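Local coordinates for conserved hypothetical protein (Xanthomonas campestris, PDB 1TTZ) that is of unknown function but belongs to the glutaredoxin-like family of the thioredoxin clan, and so may take part in thiol-disulfide exchange, at residues L13-A17 against D60-D64. Sequence-based numbering, arbitrary orientation.
Sequences LCDQA and DWPFD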
# COMPACT_ATOMS: atom_id res chain seq x y z
N LEU A 13 9.39 -5.60 -3.01
CA LEU A 13 8.26 -4.88 -3.59
C LEU A 13 7.64 -3.95 -2.55
O LEU A 13 7.23 -2.83 -2.87
CB LEU A 13 7.20 -5.86 -4.10
CG LEU A 13 7.69 -6.95 -5.05
CD1 LEU A 13 6.49 -7.72 -5.59
CD2 LEU A 13 8.48 -6.33 -6.21
N CYS A 14 7.56 -4.42 -1.31
CA CYS A 14 7.00 -3.63 -0.23
C CYS A 14 7.90 -2.44 0.08
O CYS A 14 7.42 -1.34 0.34
CB CYS A 14 6.82 -4.49 1.03
SG CYS A 14 5.42 -5.65 0.94
N ASP A 15 9.22 -2.65 0.04
CA ASP A 15 10.14 -1.55 0.30
C ASP A 15 9.98 -0.50 -0.78
O ASP A 15 10.10 0.69 -0.52
CB ASP A 15 11.59 -2.03 0.29
CG ASP A 15 11.85 -3.09 1.34
OD1 ASP A 15 11.19 -3.07 2.39
OD2 ASP A 15 12.74 -3.93 1.09
N GLN A 16 9.69 -0.94 -2.00
CA GLN A 16 9.51 -0.02 -3.12
C GLN A 16 8.23 0.79 -2.96
O GLN A 16 8.17 1.95 -3.38
CB GLN A 16 9.45 -0.78 -4.45
CG GLN A 16 10.74 -1.47 -4.86
CD GLN A 16 10.60 -2.17 -6.20
OE1 GLN A 16 10.81 -1.57 -7.26
NE2 GLN A 16 10.23 -3.44 -6.16
N ALA A 17 7.20 0.18 -2.37
CA ALA A 17 5.94 0.89 -2.15
C ALA A 17 6.23 2.02 -1.17
O ALA A 17 5.73 3.13 -1.32
CB ALA A 17 4.90 -0.05 -1.57
N ASP A 60 -3.35 -1.86 -5.77
CA ASP A 60 -2.45 -3.01 -5.68
C ASP A 60 -1.16 -2.80 -6.46
O ASP A 60 -1.16 -2.14 -7.49
CB ASP A 60 -3.13 -4.27 -6.22
CG ASP A 60 -4.30 -4.72 -5.37
OD1 ASP A 60 -4.90 -5.77 -5.71
OD2 ASP A 60 -4.63 -4.05 -4.38
N TRP A 61 -0.07 -3.36 -5.95
CA TRP A 61 1.21 -3.27 -6.62
C TRP A 61 1.02 -3.93 -7.99
O TRP A 61 0.22 -4.86 -8.13
CB TRP A 61 2.27 -4.03 -5.82
CG TRP A 61 3.63 -3.91 -6.41
CD1 TRP A 61 4.28 -4.83 -7.18
CD2 TRP A 61 4.50 -2.79 -6.30
NE1 TRP A 61 5.51 -4.34 -7.56
CE2 TRP A 61 5.67 -3.09 -7.03
CE3 TRP A 61 4.41 -1.55 -5.65
CZ2 TRP A 61 6.74 -2.19 -7.14
CZ3 TRP A 61 5.48 -0.65 -5.76
CH2 TRP A 61 6.63 -0.98 -6.49
N PRO A 62 1.75 -3.47 -9.02
CA PRO A 62 2.73 -2.39 -9.01
C PRO A 62 2.16 -0.99 -9.20
O PRO A 62 1.12 -0.80 -9.84
CB PRO A 62 3.64 -2.76 -10.18
CG PRO A 62 2.63 -3.24 -11.18
CD PRO A 62 1.73 -4.13 -10.34
N PHE A 63 2.85 -0.01 -8.63
CA PHE A 63 2.49 1.38 -8.77
C PHE A 63 3.70 2.27 -8.57
O PHE A 63 4.45 2.12 -7.60
CB PHE A 63 1.36 1.80 -7.81
CG PHE A 63 1.58 1.40 -6.36
CD1 PHE A 63 0.88 0.31 -5.83
CD2 PHE A 63 2.40 2.15 -5.53
CE1 PHE A 63 0.99 -0.01 -4.47
CE2 PHE A 63 2.53 1.83 -4.17
CZ PHE A 63 1.82 0.75 -3.64
N ASP A 64 3.93 3.19 -9.51
CA ASP A 64 5.04 4.13 -9.40
C ASP A 64 4.49 5.44 -8.85
O ASP A 64 3.29 5.57 -8.62
CB ASP A 64 5.70 4.35 -10.76
CG ASP A 64 4.71 4.73 -11.84
OD1 ASP A 64 3.65 5.30 -11.50
OD2 ASP A 64 4.99 4.46 -13.03
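In this glutaredoxin-like, thioredoxin-type fold, the indole of Trp61, just past strand 58-60, lies against Leu13, Gln16 and Ala17 on the first turns of helix 12-23. Trp61 is the central piece: its CG stands anti to the backbone N (chi1 -177°), which carries the ring across to the helix. Leu13 meets the pyrrole end. Its CB sits 4.3 Å from the centroid of the five-membered ring of Trp61 and 14° off the normal, a CH-pi contact over the face, while Leu13 CD2 approaches Trp61 NE1 at 3.8 Å. The Leu13 carbonyl O lies on this same side of the indole, 4.0 Å above the plane of Trp61 and displaced toward its rim; it already accepts the helical bond from Ala17 N.

At the benzo end the approach is oblique. Gln16 CB comes to 3.5 Å from Trp61 CH2, and the extended remainder of the Gln16 chain crosses the indole at about a right angle, its amide plane turned 57° from the ring. The amide NE2 is weakly bonded to His12 O. Cys14, on the same helical turn, points away from the loop; with Cys11 it forms a CxxC at the helix start, consistent with a thioredoxin-type redox site. Pro49, in the loop before strand 50-52, touches Leu13, Cys14, Ala17 and Trp61 and is joined to Trp61 through backbone hydrogen bonding.

The indole face opposite Leu13 is packed by its own chain: Pro62 CB stands 3.5 Å above the plane of Trp61, and a cis peptide precedes Pro62. The Phe63 ring lies beside the CE3 edge of the indole and turns a face to it, with Trp61 CE3 3.8 Å above the ring centre. From there Phe63 CZ reaches Ala17 CB at 3.8 Å, an apolar contact between two buried residues.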